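Long-range contact in citryl-CoA lyase (PDB 6HXP), which binds coenzyme A and probably cleaves citryl-CoA into acetyl-CoA and oxaloacetate: residues A[20-25]-A[37-42]. Residues are numbered along the deposited sequence; the frame is centred on the assembly and turned at random.
Sequences RGYRLL and IYLILK
Arg20 reaches from the loop that joins strands 16-19 and 22-23 to the C-terminal end of helix 33-42. Its CB lies against the Leu39 side chain, 4.0 Å from CD1, and CG passes 3.6 Å from Leu39 O and also lies near Ile40 CA. With CG beside the backbone N (chi1 -59°) and the chain bent at chi2 (-66°), the chain then turns along the helix backbone. CD, 4.1 Å from Ile40 O, leads on to the guanidinium, which grips Ile40 O side-on with two nitrogens: NE donates at 2.9 Å from above the carbonyl plane, and NH2 at 2.8 Å comes in nearly head-on to the C=O bond. The oxygen lies within 2° of the guanidinium plane, and NH1 makes a weak hydrogen bond to Gly8 O. Carbonyls in a helix's last turn lack the usual i+4 amide partner, so a long, multi-donor arginine suits this place; an alanine here would probably leave Ile40 O without these two donors and open a gap beside the Leu39 carbonyl, where CG now lies. The contact thus fastens the small antiparallel sheet near the N-terminus to the first long helix of this citrate synthase relative, well away from the coenzyme A pocket. Next to the arginine, Tyr22 turns the CD2-CE2 edge of its ring to the Leu39 methyls, with CE2 3.9 Å from CD1; a tyrosine offers this apolar edge while also packing on Leu45. Arg250 of a neighbouring subunit packs on Tyr22 and donates to Arg20 O.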
ATOM      1  N   ARG A  20      12.911   2.316 -23.928  1.00 20.81           N
ATOM      2  CA  ARG A  20      14.329   1.937 -24.150  1.00 20.87           C
ATOM      3  C   ARG A  20      14.710   2.248 -25.602  1.00 23.55           C
ATOM      4  O   ARG A  20      15.444   1.489 -26.253  1.00 23.37           O
ATOM      5  CB  ARG A  20      14.545   0.483 -23.817  1.00 19.88           C
ATOM      6  CG  ARG A  20      14.207   0.122 -22.382  1.00 20.43           C
ATOM      7  CD  ARG A  20      15.131   0.773 -21.345  1.00 20.07           C
ATOM      8  NE  ARG A  20      14.931   0.141 -20.036  1.00 21.04           N
ATOM      9  CZ  ARG A  20      15.553   0.505 -18.914  1.00 22.90           C
ATOM     10  NH1 ARG A  20      16.408   1.549 -18.918  1.00 25.03           N
ATOM     11  NH2 ARG A  20      15.321  -0.153 -17.780  1.00 23.22           N
ATOM     12  N   GLY A  21      14.261   3.393 -26.093  1.00 20.93           N
ATOM     13  CA  GLY A  21      14.594   3.853 -27.432  1.00 22.34           C
ATOM     14  C   GLY A  21      13.722   3.355 -28.555  1.00 22.39           C
ATOM     15  O   GLY A  21      13.814   3.886 -29.669  1.00 23.47           O
ATOM     16  N   TYR A  22      12.869   2.364 -28.306  1.00 20.31           N
ATOM     17  CA  TYR A  22      11.999   1.866 -29.374  1.00 19.48           C
ATOM     18  C   TYR A  22      10.629   2.505 -29.297  1.00 20.92           C
ATOM     19  O   TYR A  22      10.069   2.619 -28.201  1.00 21.51           O
ATOM     20  CB  TYR A  22      11.839   0.343 -29.279  1.00 19.56           C
ATOM     21  CG  TYR A  22      13.118  -0.437 -29.550  1.00 21.94           C
ATOM     22  CD1 TYR A  22      13.611  -0.582 -30.840  1.00 22.60           C
ATOM     23  CD2 TYR A  22      13.835  -1.013 -28.516  1.00 21.83           C
ATOM     24  CE1 TYR A  22      14.812  -1.261 -31.085  1.00 21.76           C
ATOM     25  CE2 TYR A  22      15.014  -1.709 -28.742  1.00 22.81           C
ATOM     26  CZ  TYR A  22      15.512  -1.823 -30.033  1.00 23.69           C
ATOM     27  OH  TYR A  22      16.681  -2.484 -30.304  1.00 24.70           O
ATOM     28  N   ARG A  23      10.069   2.833 -30.451  1.00 21.74           N
ATOM     29  CA  ARG A  23       8.723   3.409 -30.531  1.00 21.82           C
ATOM     30  C   ARG A  23       7.720   2.380 -30.004  1.00 22.29           C
ATOM     31  O   ARG A  23       7.590   1.283 -30.568  1.00 21.63           O
ATOM     32  CB  ARG A  23       8.433   3.760 -31.967  1.00 24.37           C
ATOM     33  CG  ARG A  23       7.123   4.452 -32.187  1.00 29.18           C
ATOM     34  CD  ARG A  23       6.986   4.765 -33.682  1.00 34.82           C
ATOM     35  NE  ARG A  23       5.746   5.485 -33.950  1.00 41.50           N
ATOM     36  CZ  ARG A  23       4.741   5.022 -34.686  1.00 67.39           C
ATOM     37  NH1 ARG A  23       4.813   3.818 -35.238  1.00 58.64           N
ATOM     38  NH2 ARG A  23       3.651   5.754 -34.864  1.00 59.03           N
ATOM     39  N   LEU A  24       6.993   2.741 -28.940  1.00 21.04           N
ATOM     40  CA  LEU A  24       6.031   1.798 -28.347  1.00 20.60           C
ATOM     41  C   LEU A  24       5.018   1.314 -29.379  1.00 23.41           C
ATOM     42  O   LEU A  24       4.734   0.116 -29.406  1.00 23.16           O
ATOM     43  CB  LEU A  24       5.357   2.426 -27.143  1.00 21.65           C
ATOM     44  CG  LEU A  24       4.351   1.472 -26.406  1.00 23.06           C
ATOM     45  CD1 LEU A  24       4.968   0.133 -26.081  1.00 22.81           C
ATOM     46  CD2 LEU A  24       3.867   2.122 -25.137  1.00 26.63           C
ATOM     47  N   LEU A  25       4.556   2.181 -30.274  1.00 23.67           N
ATOM     48  CA  LEU A  25       3.589   1.767 -31.274  1.00 25.05           C
ATOM     49  C   LEU A  25       4.135   0.739 -32.240  1.00 25.92           C
ATOM     50  O   LEU A  25       3.342  -0.029 -32.799  1.00 28.06           O
ATOM     51  CB  LEU A  25       2.967   2.968 -31.959  1.00 29.21           C
ATOM     52  CG  LEU A  25       1.993   3.690 -30.940  1.00 36.17           C
ATOM     53  CD1 LEU A  25       1.172   4.611 -31.586  1.00 39.40           C
ATOM     54  CD2 LEU A  25       1.077   2.702 -30.158  1.00 40.10           C
ATOM     55  N   ILE A  37       8.510  -7.096 -21.688  1.00 17.91           N
ATOM     56  CA  ILE A  37       8.980  -7.076 -20.311  1.00 17.29           C
ATOM     57  C   ILE A  37      10.498  -7.223 -20.255  1.00 19.44           C
ATOM     58  O   ILE A  37      11.182  -6.497 -19.544  1.00 18.98           O
ATOM     59  CB  ILE A  37       8.284  -8.202 -19.530  1.00 18.25           C
ATOM     60  CG1 ILE A  37       6.802  -7.824 -19.325  1.00 18.23           C
ATOM     61  CG2 ILE A  37       8.966  -8.449 -18.188  1.00 19.11           C
ATOM     62  CD1 ILE A  37       5.909  -8.992 -18.943  1.00 19.20           C
ATOM     63  N   TYR A  38      11.019  -8.172 -21.020  1.00 17.52           N
ATOM     64  CA  TYR A  38      12.464  -8.348 -21.058  1.00 17.88           C
ATOM     65  C   TYR A  38      13.092  -7.004 -21.501  1.00 19.57           C
ATOM     66  O   TYR A  38      14.062  -6.544 -20.895  1.00 19.35           O
ATOM     67  CB  TYR A  38      12.860  -9.471 -22.011  1.00 18.47           C
ATOM     68  CG  TYR A  38      14.361  -9.701 -22.021  1.00 19.18           C
ATOM     69  CD1 TYR A  38      15.213  -8.883 -22.769  1.00 20.83           C
ATOM     70  CD2 TYR A  38      14.930 -10.751 -21.318  1.00 21.02           C
ATOM     71  CE1 TYR A  38      16.589  -9.082 -22.770  1.00 22.15           C
ATOM     72  CE2 TYR A  38      16.316 -10.942 -21.297  1.00 21.49           C
ATOM     73  CZ  TYR A  38      17.139 -10.111 -22.038  1.00 22.72           C
ATOM     74  OH  TYR A  38      18.524 -10.277 -22.028  1.00 25.23           O
ATOM     75  N   LEU A  39      12.589  -6.437 -22.588  1.00 17.77           N
ATOM     76  CA  LEU A  39      13.160  -5.183 -23.084  1.00 17.51           C
ATOM     77  C   LEU A  39      13.147  -4.090 -22.022  1.00 19.00           C
ATOM     78  O   LEU A  39      14.166  -3.402 -21.833  1.00 19.84           O
ATOM     79  CB  LEU A  39      12.358  -4.731 -24.313  1.00 18.42           C
ATOM     80  CG  LEU A  39      12.669  -3.317 -24.816  1.00 20.70           C
ATOM     81  CD1 LEU A  39      14.084  -3.204 -25.300  1.00 20.82           C
ATOM     82  CD2 LEU A  39      11.659  -2.902 -25.879  1.00 20.59           C
ATOM     83  N   ILE A  40      11.987  -3.858 -21.364  1.00 18.09           N
ATOM     84  CA  ILE A  40      11.938  -2.731 -20.461  1.00 18.31           C
ATOM     85  C   ILE A  40      12.857  -2.931 -19.280  1.00 18.93           C
ATOM     86  O   ILE A  40      13.417  -1.965 -18.767  1.00 20.48           O
ATOM     87  CB  ILE A  40      10.518  -2.362 -20.064  1.00 19.61           C
ATOM     88  CG1 ILE A  40      10.520  -0.881 -19.526  1.00 20.21           C
ATOM     89  CG2 ILE A  40       9.892  -3.344 -19.087  1.00 19.67           C
ATOM     90  CD1 ILE A  40       9.109  -0.357 -19.401  1.00 20.50           C
ATOM     91  N   LEU A  41      12.995  -4.183 -18.823  1.00 18.32           N
ATOM     92  CA  LEU A  41      13.849  -4.471 -17.663  1.00 18.51           C
ATOM     93  C   LEU A  41      15.329  -4.502 -18.000  1.00 21.69           C
ATOM     94  O   LEU A  41      16.152  -4.010 -17.224  1.00 22.51           O
ATOM     95  CB  LEU A  41      13.449  -5.770 -17.003  1.00 19.20           C
ATOM     96  CG  LEU A  41      12.031  -5.842 -16.449  1.00 20.50           C
ATOM     97  CD1 LEU A  41      11.759  -7.208 -15.857  1.00 22.07           C
ATOM     98  CD2 LEU A  41      11.790  -4.717 -15.440  1.00 21.32           C
ATOM     99  N   LYS A  42      15.687  -5.170 -19.110  1.00 20.07           N
ATOM    100  CA  LYS A  42      17.105  -5.320 -19.475  1.00 20.07           C
ATOM    101  C   LYS A  42      17.657  -4.103 -20.201  1.00 21.98           C
ATOM    102  O   LYS A  42      18.855  -3.816 -20.110  1.00 23.39           O
ATOM    103  CB  LYS A  42      17.259  -6.539 -20.413  1.00 20.36           C
ATOM    104  CG  LYS A  42      18.741  -6.938 -20.705  1.00 23.78           C
ATOM    105  CD  LYS A  42      19.335  -7.769 -19.511  1.00 27.06           C
ATOM    106  CE  LYS A  42      20.755  -8.187 -19.559  1.00 36.98           C
ATOM    107  NZ  LYS A  42      20.982  -9.158 -20.653  1.00 41.62           N
TER